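Putative deoxyribonuclease yjjV (Escherichia coli, PDB 1ZZM) probably acts as a metal-dependent hydrolase of the TatD family, cleaving ester bonds with a pair of divalent metal ions held in a TIM-barrel fold. Local coordinates at residues A[40-45]-A[67-72]; A[76-81]-A[113-118]; A[83-88]-A[126-131]; A[107-112]-A[135-140]. All blocks are in the same frame, centred on the assembly; numbering follows the deposited sequence.

Interaction 1. Residues A[40-45]-A[67-72]; sequences ATEAEN and PGMLEK
A salt bridge between E42 and K72, flanked by a van der Waals contact of T41 with M69, joins two loops of the TIM barrel: the one after strand 33-39 and the one after strand 59-63. K72 NZ donates to E42 OE2 at 2.5 Å, and the carboxylate oxygen receives it through its syn lone pair. The lysine stem crosses close to the carboxylate on its way to the bond. With CG between the backbone N and carbonyl carbon (chi1 66°) and the rest of the chain extended, E42 carries its acid across to K72. A water also accepts from K72 NZ, at 3.1 Å. Replacing E42 by an alanine would probably leave the K72 ammonium without its carboxylate mate and the loops without their direct charged tie. Deeper in, M69 CE lies 3.7 Å from T41 CB, a flexible thioether suited to the small, branched threonine. T41 also touches the metal ligand H11, and M69 and T41 both line the pocket holding a polyethylene glycol molecule. The contact thus pairs an ionic link, whose lysine is exposed, with apolar packing beside the metal site.

Interaction 2. Residues A[76-81]-A[113-118]; sequences VSLEQL and QWLLDE. With ZN (zinc ion), chain D.
L78 packs against W114, L115 and E118 where two neighbouring outer helices of the TIM barrel, 75-87 and 109-125, run side by side. The short segments are nearly parallel, at 18° between their N-to-C directions, as expected of successive helices in a beta/alpha barrel. Their axes come no closer than 11.8 Å, and a single long side chain does the bridging: both methyls of L78 touch L115 and E118, while CD1 alone also reaches W114. L78 CD2 meets L115 CD1 at 3.7 Å on the buried side, where branched aliphatic chains pack well and L115 also touches L70. L78 CD1 approaches W114 CZ3 at 3.8 Å, reaching the benzene part of the indole obliquely. L78 CD1 also lies 4.0 Å from E118 CB, so the glutamate takes part through its aliphatic stem. W114 can reach over because its CG stands opposite the backbone N (chi1 176°), and E118 CG lies 3.4 Å above the plane of the W114 ring, toward its rim. Helix 109-125 also carries a ligand of a zinc ion separate from the metal pair of the active site: D117 OD2 binds it at 1.9 Å, with H144 and H148 completing its protein ligands.

Interaction 3. Residues A[83-88]-A[126-131]; sequences QALERR and YDLPVI
Y126 joins the end of helix 75-87 to the turn that follows helix 109-125, through two kinds of interaction: apolar contact over its ring and a hydrogen bond from its hydroxyl. The apolar part begins with a CH-pi contact, L85 CB lying 4.0 Å from the centroid of the Y126 ring and 20° off the ring normal. Beside it, L85 CD2 meets L128 CD1 at 4.0 Å. Leucine suits this place because its two methyls serve different neighbours, L85 CD1 beside Y126 CD2 and L85 CD2 against L128; V95 and L122 also touch it. In the polar part, Y126 OH donates a hydrogen bond of 2.7 Å, which E86 OE1 accepts through its anti lone pair. The acceptor lies at the ring edge, in plane, with the carboxylate turned 67° from the ring. E86 is bent at chi2 (64°), which turns its acid back toward the hydroxyl. Y126 OH also hydrogen-bonds to Q82 NE2. Just beyond, D127, with positive phi, is the C-prime residue of a Schellman motif that leads the chain from helix 109-125 toward strand 130-135. A phenylalanine in place of Y126 would probably keep the ring over L85 but leave E86 OE1 and Q82 NE2 without their shared hydroxyl partner. One aromatic residue thus offers a hydrocarbon face to L85 and a hydroxyl to E86 and Q82.

Interaction 4. Residues A[107-112]-A[135-140]; sequences PQFERQ and RRTHDK
F109, T137 and K140 bring together the starts of two successive barrel helices, 109-125 and 138-148, each reached by a loop or short turn from the preceding strand. F109 has the largest share of the buried surface, and its ring is the common partner of the other two. With CG trans to the backbone N (chi1 -159°), the phenyl group swings out from the first turn of its helix toward segment 135-140. T137 comes next: its CG2 lies 3.7 Å from F109 CE1, approaching the ring obliquely as the two side chains run antiparallel alongside each other. T137 stands just before the helix and serves two partners, its methyl meeting F109 while OG1 hydrogen-bonds to S134 OG. K140 works through its stem. K140 CG sits at the ring edge, in plane, 3.9 Å from F109 CE2, and K140 CB is equally near F109 CZ. A bend at chi2 (-66°) then leads the ammonium end away, so that methylenes meet the aromatic ring and the charge stays at the exposed surface. L100 and L102 touch F109 too, extending its apolar surroundings. The turn before helix 109-125 is held by Q112, whose NE2 donates to P107 O at 2.8 Å in a nearly straight bond (172°), while Q112 OE1 accepts from D101 N. Packing between adjacent beta-to-alpha connections belongs to the C-terminal mouth of a TIM barrel, the end where TatD-type hydrolases hold their metals; H133, a ligand of the second metal, lies on the strand leading into T137.

How the interactions relate
From the N terminus, interaction 1 comes first, closing the stretch from 40 to 72 and tying the loops after strands 33-39 and 59-63; it ends before the others open. Interactions 2, 3 and 4 then all cross one another, their segments alternating along the chain, and none nests inside another. Interactions 2 and 3 share helix 75-87, fastening it first to helix 109-125 and then to the turn before strand 130-135. Interaction 4 starts from helix 109-125, also used by interaction 2, and carries on to helix 138-148. L70 links the groups, touching L115 of interaction 2 and Q108 and Q112 of interaction 4. Neighbouring beta/alpha units are thereby joined in succession round the barrel.

Interaction 1. Residues A[40-45]-A[67-72]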
# COMPACT_ATOMS: atom_id res chain seq x y z
N ALA A 40 2.80 4.88 -7.20
CA ALA A 40 3.17 6.26 -7.56
C ALA A 40 2.32 7.25 -6.76
O ALA A 40 1.32 6.86 -6.14
CB ALA A 40 2.97 6.49 -9.02
N THR A 41 2.72 8.52 -6.80
CA THR A 41 2.01 9.59 -6.09
C THR A 41 1.43 10.65 -7.01
O THR A 41 0.50 11.37 -6.63
CB THR A 41 2.96 10.31 -5.13
OG1 THR A 41 4.11 10.79 -5.87
CG2 THR A 41 3.42 9.34 -3.98
N GLU A 42 1.96 10.75 -8.22
CA GLU A 42 1.52 11.77 -9.16
C GLU A 42 2.06 11.46 -10.53
O GLU A 42 3.07 10.79 -10.66
CB GLU A 42 2.02 13.16 -8.72
CG GLU A 42 3.55 13.33 -8.78
CD GLU A 42 3.98 14.76 -8.43
OE1 GLU A 42 3.70 15.69 -9.22
OE2 GLU A 42 4.58 14.94 -7.35
N ALA A 43 1.41 12.02 -11.55
CA ALA A 43 1.75 11.74 -12.95
C ALA A 43 3.20 12.05 -13.29
O ALA A 43 3.80 11.36 -14.09
CB ALA A 43 0.80 12.51 -13.90
N GLU A 44 3.76 13.09 -12.69
CA GLU A 44 5.13 13.43 -12.98
C GLU A 44 6.10 12.32 -12.56
O GLU A 44 7.21 12.25 -13.08
CB GLU A 44 5.50 14.75 -12.31
CG GLU A 44 6.97 15.05 -12.33
CD GLU A 44 7.28 16.42 -11.77
OE1 GLU A 44 6.88 16.70 -10.62
OE2 GLU A 44 7.91 17.22 -12.50
N ASN A 45 5.69 11.46 -11.62
CA ASN A 45 6.54 10.34 -11.18
C ASN A 45 6.21 9.01 -11.89
O ASN A 45 6.85 7.99 -11.58
CB ASN A 45 6.41 10.12 -9.67
CG ASN A 45 6.89 11.31 -8.88
OD1 ASN A 45 7.60 12.14 -9.43
ND2 ASN A 45 6.52 11.41 -7.59
N PRO A 67 -3.81 11.47 -2.76
CA PRO A 67 -4.54 12.63 -2.26
C PRO A 67 -3.64 13.70 -1.64
O PRO A 67 -3.97 14.89 -1.64
CB PRO A 67 -5.54 12.03 -1.25
CG PRO A 67 -4.83 10.77 -0.76
CD PRO A 67 -4.20 10.23 -2.04
N GLY A 68 -2.48 13.25 -1.16
CA GLY A 68 -1.53 14.18 -0.54
C GLY A 68 -0.91 15.12 -1.55
O GLY A 68 -0.36 16.15 -1.19
N MET A 69 -0.99 14.77 -2.82
CA MET A 69 -0.46 15.60 -3.90
C MET A 69 -1.60 16.20 -4.74
O MET A 69 -1.42 16.52 -5.93
CB MET A 69 0.44 14.75 -4.82
CG MET A 69 1.80 14.39 -4.21
SD MET A 69 1.76 13.25 -2.81
CE MET A 69 3.59 12.95 -2.59
N LEU A 70 -2.76 16.38 -4.12
CA LEU A 70 -3.93 16.88 -4.85
C LEU A 70 -3.67 18.11 -5.71
O LEU A 70 -4.19 18.21 -6.82
CB LEU A 70 -5.09 17.17 -3.87
CG LEU A 70 -6.39 17.56 -4.60
CD1 LEU A 70 -6.83 16.39 -5.46
CD2 LEU A 70 -7.49 17.93 -3.61
N GLU A 71 -2.86 19.03 -5.20
CA GLU A 71 -2.59 20.25 -5.93
C GLU A 71 -1.91 20.05 -7.27
O GLU A 71 -1.99 20.92 -8.13
CB GLU A 71 -1.74 21.20 -5.07
CG GLU A 71 -2.44 21.68 -3.80
CD GLU A 71 -1.64 22.75 -3.05
OE1 GLU A 71 -0.39 22.60 -2.92
OE2 GLU A 71 -2.24 23.75 -2.59
N LYS A 72 -1.27 18.90 -7.45
CA LYS A 72 -0.57 18.60 -8.68
C LYS A 72 -1.41 17.85 -9.71
O LYS A 72 -1.02 17.76 -10.87
CB LYS A 72 0.69 17.77 -8.35
CG LYS A 72 1.70 18.47 -7.45
CD LYS A 72 2.69 17.46 -6.88
CE LYS A 72 4.10 18.06 -6.67
NZ LYS A 72 5.06 17.06 -6.10
O HOH W 1 -0.37 14.41 -11.07
O HOH W 2 6.80 17.94 -8.53

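Interaction 2. Residues A[76-81]-A[113-118]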
# COMPACT_ATOMS: atom_id res chain seq x y z
N VAL A 76 -5.07 16.45 -17.17
CA VAL A 76 -3.96 15.88 -17.92
C VAL A 76 -3.35 14.73 -17.11
O VAL A 76 -3.04 13.67 -17.66
CB VAL A 76 -2.88 16.95 -18.28
CG1 VAL A 76 -1.67 16.30 -18.89
CG2 VAL A 76 -3.47 17.94 -19.30
N SER A 77 -3.23 14.89 -15.79
CA SER A 77 -2.70 13.80 -14.96
C SER A 77 -3.58 12.55 -15.12
O SER A 77 -3.07 11.42 -15.20
CB SER A 77 -2.70 14.20 -13.48
OG SER A 77 -1.87 15.35 -13.28
N LEU A 78 -4.89 12.75 -15.14
CA LEU A 78 -5.78 11.60 -15.26
C LEU A 78 -5.70 10.98 -16.65
O LEU A 78 -5.79 9.77 -16.81
CB LEU A 78 -7.22 11.98 -14.95
CG LEU A 78 -7.55 12.09 -13.45
CD1 LEU A 78 -8.93 12.75 -13.26
CD2 LEU A 78 -7.57 10.67 -12.83
N GLU A 79 -5.54 11.81 -17.67
CA GLU A 79 -5.43 11.26 -19.00
C GLU A 79 -4.12 10.46 -19.08
O GLU A 79 -4.06 9.39 -19.71
CB GLU A 79 -5.43 12.37 -20.05
CG GLU A 79 -5.34 11.81 -21.45
CD GLU A 79 -5.30 12.89 -22.51
OE1 GLU A 79 -6.22 13.73 -22.61
OE2 GLU A 79 -4.32 12.88 -23.24
N GLN A 80 -3.07 10.96 -18.44
CA GLN A 80 -1.79 10.23 -18.47
C GLN A 80 -1.90 8.87 -17.78
O GLN A 80 -1.31 7.88 -18.23
CB GLN A 80 -0.70 11.03 -17.77
CG GLN A 80 -0.24 12.24 -18.49
CD GLN A 80 0.77 12.99 -17.63
OE1 GLN A 80 1.93 12.54 -17.42
NE2 GLN A 80 0.34 14.11 -17.09
N LEU A 81 -2.64 8.84 -16.69
CA LEU A 81 -2.86 7.59 -15.95
C LEU A 81 -3.60 6.58 -16.87
O LEU A 81 -3.18 5.41 -17.01
CB LEU A 81 -3.67 7.89 -14.70
CG LEU A 81 -4.10 6.64 -13.92
CD1 LEU A 81 -2.83 5.82 -13.53
CD2 LEU A 81 -4.89 7.07 -12.65
N GLN A 113 -12.63 13.30 -3.35
CA GLN A 113 -13.56 12.20 -3.66
C GLN A 113 -13.84 12.07 -5.14
O GLN A 113 -14.00 10.95 -5.65
CB GLN A 113 -14.85 12.37 -2.90
CG GLN A 113 -14.59 12.21 -1.40
CD GLN A 113 -15.79 12.55 -0.57
OE1 GLN A 113 -16.66 11.71 -0.36
NE2 GLN A 113 -15.84 13.79 -0.10
N TRP A 114 -13.94 13.19 -5.84
CA TRP A 114 -14.20 13.08 -7.29
C TRP A 114 -12.99 12.39 -7.93
O TRP A 114 -13.13 11.50 -8.80
CB TRP A 114 -14.37 14.48 -7.91
CG TRP A 114 -14.54 14.43 -9.38
CD1 TRP A 114 -15.71 14.17 -10.05
CD2 TRP A 114 -13.54 14.61 -10.38
NE1 TRP A 114 -15.49 14.18 -11.41
CE2 TRP A 114 -14.16 14.45 -11.64
CE3 TRP A 114 -12.17 14.89 -10.33
CZ2 TRP A 114 -13.46 14.56 -12.84
CZ3 TRP A 114 -11.47 15.00 -11.52
CH2 TRP A 114 -12.12 14.84 -12.77
N LEU A 115 -11.81 12.80 -7.50
CA LEU A 115 -10.58 12.24 -8.08
C LEU A 115 -10.45 10.75 -7.76
O LEU A 115 -10.03 9.96 -8.61
CB LEU A 115 -9.35 13.00 -7.57
CG LEU A 115 -8.01 12.48 -8.11
CD1 LEU A 115 -8.05 12.49 -9.62
CD2 LEU A 115 -6.86 13.39 -7.62
N LEU A 116 -10.78 10.37 -6.54
CA LEU A 116 -10.76 8.95 -6.19
C LEU A 116 -11.72 8.17 -7.10
O LEU A 116 -11.37 7.12 -7.63
CB LEU A 116 -11.20 8.75 -4.74
CG LEU A 116 -11.45 7.31 -4.28
CD1 LEU A 116 -10.10 6.53 -4.26
CD2 LEU A 116 -12.11 7.31 -2.92
N ASP A 117 -12.93 8.66 -7.28
CA ASP A 117 -13.87 7.90 -8.12
C ASP A 117 -13.42 7.81 -9.58
O ASP A 117 -13.69 6.81 -10.23
CB ASP A 117 -15.29 8.46 -7.99
CG ASP A 117 -15.99 8.01 -6.72
OD1 ASP A 117 -15.46 7.12 -6.01
OD2 ASP A 117 -17.07 8.53 -6.40
N GLU A 118 -12.75 8.84 -10.10
CA GLU A 118 -12.25 8.78 -11.47
C GLU A 118 -11.25 7.64 -11.59
O GLU A 118 -11.19 6.94 -12.60
CB GLU A 118 -11.56 10.09 -11.87
CG GLU A 118 -12.52 11.25 -12.18
CD GLU A 118 -13.56 10.89 -13.24
OE1 GLU A 118 -13.18 10.47 -14.36
OE2 GLU A 118 -14.76 10.99 -12.94
ZN ZN D . -17.91 7.38 -5.14

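Interaction 3. Residues A[83-88]-A[126-131]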
# COMPACT_ATOMS: atom_id res chain seq x y z
N GLN A 83 -3.86 6.54 -20.22
CA GLN A 83 -3.01 6.09 -21.32
C GLN A 83 -1.93 5.13 -20.85
O GLN A 83 -1.59 4.17 -21.57
CB GLN A 83 -2.33 7.27 -22.00
CG GLN A 83 -3.28 8.15 -22.73
CD GLN A 83 -2.54 9.33 -23.34
OE1 GLN A 83 -1.39 9.61 -22.99
NE2 GLN A 83 -3.19 10.01 -24.24
N ALA A 84 -1.37 5.38 -19.67
CA ALA A 84 -0.33 4.48 -19.17
C ALA A 84 -0.93 3.11 -18.92
O ALA A 84 -0.37 2.09 -19.34
CB ALA A 84 0.29 5.03 -17.88
N LEU A 85 -2.09 3.09 -18.27
CA LEU A 85 -2.75 1.82 -17.98
C LEU A 85 -3.11 1.06 -19.28
O LEU A 85 -2.98 -0.17 -19.34
CB LEU A 85 -4.03 2.07 -17.17
CG LEU A 85 -3.75 2.65 -15.76
CD1 LEU A 85 -5.07 2.89 -15.05
CD2 LEU A 85 -2.86 1.64 -14.97
N GLU A 86 -3.58 1.79 -20.29
CA GLU A 86 -3.97 1.22 -21.59
C GLU A 86 -2.80 0.46 -22.22
O GLU A 86 -2.98 -0.59 -22.84
CB GLU A 86 -4.41 2.35 -22.52
CG GLU A 86 -4.67 2.00 -23.97
CD GLU A 86 -5.80 1.02 -24.17
OE1 GLU A 86 -6.72 0.97 -23.32
OE2 GLU A 86 -5.78 0.31 -25.19
N ARG A 87 -1.59 0.98 -22.05
CA ARG A 87 -0.41 0.34 -22.59
C ARG A 87 0.04 -0.84 -21.74
O ARG A 87 0.90 -1.62 -22.15
CB ARG A 87 0.72 1.37 -22.73
CG ARG A 87 0.50 2.29 -23.93
CD ARG A 87 1.28 3.58 -23.79
NE ARG A 87 2.72 3.35 -23.75
CZ ARG A 87 3.46 2.98 -24.79
NH1 ARG A 87 2.91 2.80 -25.99
NH2 ARG A 87 4.76 2.81 -24.63
N ARG A 88 -0.57 -0.96 -20.55
CA ARG A 88 -0.31 -2.01 -19.56
C ARG A 88 1.13 -2.46 -19.37
O ARG A 88 1.53 -3.51 -19.84
CB ARG A 88 -1.20 -3.23 -19.85
CG ARG A 88 -1.03 -3.82 -21.21
CD ARG A 88 -2.21 -4.74 -21.48
NE ARG A 88 -2.31 -5.84 -20.52
CZ ARG A 88 -3.46 -6.43 -20.19
NH1 ARG A 88 -4.60 -6.01 -20.74
NH2 ARG A 88 -3.48 -7.44 -19.34
N TYR A 126 -9.69 -1.37 -16.41
CA TYR A 126 -8.51 -2.16 -16.71
C TYR A 126 -8.36 -3.42 -15.86
O TYR A 126 -7.34 -4.09 -15.95
CB TYR A 126 -7.29 -1.26 -16.61
CG TYR A 126 -7.27 -0.26 -17.76
CD1 TYR A 126 -6.99 -0.69 -19.06
CD2 TYR A 126 -7.62 1.09 -17.58
CE1 TYR A 126 -7.06 0.17 -20.15
CE2 TYR A 126 -7.70 1.98 -18.68
CZ TYR A 126 -7.42 1.50 -19.96
OH TYR A 126 -7.44 2.33 -21.06
N ASP A 127 -9.39 -3.71 -15.05
CA ASP A 127 -9.44 -4.91 -14.21
C ASP A 127 -8.23 -5.00 -13.28
O ASP A 127 -7.49 -5.97 -13.30
CB ASP A 127 -9.52 -6.13 -15.15
CG ASP A 127 -9.94 -7.44 -14.44
OD1 ASP A 127 -10.64 -7.41 -13.41
OD2 ASP A 127 -9.55 -8.52 -14.94
N LEU A 128 -8.04 -3.98 -12.44
CA LEU A 128 -6.90 -3.95 -11.52
C LEU A 128 -7.35 -3.65 -10.11
O LEU A 128 -8.37 -3.00 -9.92
CB LEU A 128 -5.92 -2.84 -11.90
CG LEU A 128 -5.18 -3.06 -13.22
CD1 LEU A 128 -4.52 -1.75 -13.72
CD2 LEU A 128 -4.14 -4.12 -12.94
N PRO A 129 -6.61 -4.16 -9.10
CA PRO A 129 -6.96 -3.88 -7.72
C PRO A 129 -6.41 -2.47 -7.44
O PRO A 129 -5.64 -1.95 -8.24
CB PRO A 129 -6.20 -4.94 -6.93
CG PRO A 129 -4.95 -5.14 -7.72
CD PRO A 129 -5.47 -5.09 -9.19
N VAL A 130 -6.80 -1.87 -6.31
CA VAL A 130 -6.32 -0.54 -5.95
C VAL A 130 -5.56 -0.57 -4.63
O VAL A 130 -5.80 -1.42 -3.76
CB VAL A 130 -7.51 0.46 -5.80
CG1 VAL A 130 -8.19 0.66 -7.20
CG2 VAL A 130 -8.55 -0.10 -4.81
N ILE A 131 -4.60 0.33 -4.51
CA ILE A 131 -3.80 0.49 -3.29
C ILE A 131 -4.32 1.81 -2.75
O ILE A 131 -4.16 2.88 -3.37
CB ILE A 131 -2.28 0.58 -3.61
CG1 ILE A 131 -1.76 -0.84 -3.93
CG2 ILE A 131 -1.51 1.17 -2.40
CD1 ILE A 131 -0.22 -0.88 -4.29

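Interaction 4. Residues A[107-112]-A[135-140]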
# COMPACT_ATOMS: atom_id res chain seq x y z
N PRO A 107 -8.39 20.34 3.20
CA PRO A 107 -8.10 19.15 2.41
C PRO A 107 -8.82 19.07 1.05
O PRO A 107 -8.53 18.17 0.26
CB PRO A 107 -8.50 18.03 3.37
CG PRO A 107 -9.68 18.62 4.08
CD PRO A 107 -9.21 20.02 4.38
N GLN A 108 -9.72 19.99 0.76
CA GLN A 108 -10.45 19.97 -0.52
C GLN A 108 -11.05 18.56 -0.70
O GLN A 108 -10.85 17.89 -1.71
CB GLN A 108 -9.49 20.30 -1.66
CG GLN A 108 -9.01 21.75 -1.63
CD GLN A 108 -8.00 22.05 -2.71
OE1 GLN A 108 -8.27 21.87 -3.90
NE2 GLN A 108 -6.83 22.53 -2.30
N PHE A 109 -11.77 18.14 0.33
CA PHE A 109 -12.37 16.81 0.38
C PHE A 109 -13.30 16.42 -0.76
O PHE A 109 -13.28 15.27 -1.20
CB PHE A 109 -13.05 16.63 1.75
CG PHE A 109 -13.27 15.19 2.15
CD1 PHE A 109 -12.28 14.24 1.94
CD2 PHE A 109 -14.46 14.80 2.74
CE1 PHE A 109 -12.48 12.90 2.32
CE2 PHE A 109 -14.68 13.46 3.13
CZ PHE A 109 -13.68 12.52 2.91
N GLU A 110 -14.14 17.34 -1.23
CA GLU A 110 -15.03 17.01 -2.36
C GLU A 110 -14.20 16.70 -3.60
O GLU A 110 -14.49 15.71 -4.31
CB GLU A 110 -16.01 18.17 -2.67
CG GLU A 110 -17.07 18.40 -1.61
CD GLU A 110 -18.14 17.31 -1.57
OE1 GLU A 110 -18.42 16.70 -2.63
OE2 GLU A 110 -18.70 17.06 -0.49
N ARG A 111 -13.19 17.52 -3.91
CA ARG A 111 -12.36 17.22 -5.06
C ARG A 111 -11.59 15.91 -4.83
O ARG A 111 -11.38 15.17 -5.78
CB ARG A 111 -11.34 18.32 -5.37
CG ARG A 111 -10.47 17.95 -6.59
CD ARG A 111 -9.86 19.16 -7.27
NE ARG A 111 -8.91 18.82 -8.33
CZ ARG A 111 -9.23 18.37 -9.54
NH1 ARG A 111 -10.51 18.18 -9.87
NH2 ARG A 111 -8.28 18.15 -10.44
N GLN A 112 -11.16 15.64 -3.59
CA GLN A 112 -10.46 14.36 -3.35
C GLN A 112 -11.36 13.20 -3.73
O GLN A 112 -10.90 12.19 -4.32
CB GLN A 112 -10.11 14.16 -1.87
CG GLN A 112 -8.96 15.01 -1.35
CD GLN A 112 -8.50 14.53 0.01
OE1 GLN A 112 -8.45 13.33 0.27
NE2 GLN A 112 -8.13 15.47 0.89
N ARG A 135 -6.75 8.39 5.67
CA ARG A 135 -6.31 8.95 6.93
C ARG A 135 -7.49 9.79 7.44
O ARG A 135 -7.78 10.88 6.90
CB ARG A 135 -5.08 9.81 6.68
CG ARG A 135 -4.62 10.57 7.90
CD ARG A 135 -3.77 11.72 7.44
NE ARG A 135 -2.50 11.79 8.13
CZ ARG A 135 -1.42 12.32 7.60
NH1 ARG A 135 -1.47 12.83 6.36
NH2 ARG A 135 -0.29 12.34 8.29
N ARG A 136 -8.15 9.26 8.47
CA ARG A 136 -9.31 9.91 9.08
C ARG A 136 -10.48 9.95 8.12
O ARG A 136 -11.39 10.77 8.27
CB ARG A 136 -8.95 11.34 9.50
CG ARG A 136 -8.02 11.41 10.70
CD ARG A 136 -7.64 12.87 11.03
NE ARG A 136 -6.94 12.96 12.31
CZ ARG A 136 -5.80 13.63 12.52
NH1 ARG A 136 -5.20 14.27 11.51
NH2 ARG A 136 -5.26 13.65 13.73
N THR A 137 -10.48 9.05 7.14
CA THR A 137 -11.51 8.99 6.09
C THR A 137 -12.02 7.56 5.89
O THR A 137 -12.59 7.24 4.83
CB THR A 137 -10.89 9.45 4.74
OG1 THR A 137 -9.68 8.72 4.51
CG2 THR A 137 -10.52 10.93 4.81
N HIS A 138 -11.85 6.69 6.88
CA HIS A 138 -12.28 5.29 6.66
C HIS A 138 -13.75 5.07 6.31
O HIS A 138 -14.07 4.27 5.42
CB HIS A 138 -11.91 4.42 7.87
CG HIS A 138 -10.44 4.27 8.05
ND1 HIS A 138 -9.86 4.05 9.29
CD2 HIS A 138 -9.41 4.38 7.17
CE1 HIS A 138 -8.54 4.04 9.16
NE2 HIS A 138 -8.25 4.24 7.88
N ASP A 139 -14.65 5.76 7.02
CA ASP A 139 -16.07 5.62 6.79
C ASP A 139 -16.45 6.08 5.37
O ASP A 139 -17.15 5.38 4.66
CB ASP A 139 -16.86 6.42 7.83
CG ASP A 139 -16.64 5.91 9.25
OD1 ASP A 139 -16.10 4.80 9.46
OD2 ASP A 139 -17.01 6.64 10.19
N LYS A 140 -15.96 7.24 4.98
CA LYS A 140 -16.25 7.78 3.65
C LYS A 140 -15.66 6.90 2.57
O LYS A 140 -16.31 6.61 1.58
CB LYS A 140 -15.70 9.20 3.52
CG LYS A 140 -16.62 10.26 4.12
CD LYS A 140 -17.93 10.33 3.32
CE LYS A 140 -18.79 11.52 3.72
NZ LYS A 140 -20.12 11.46 3.04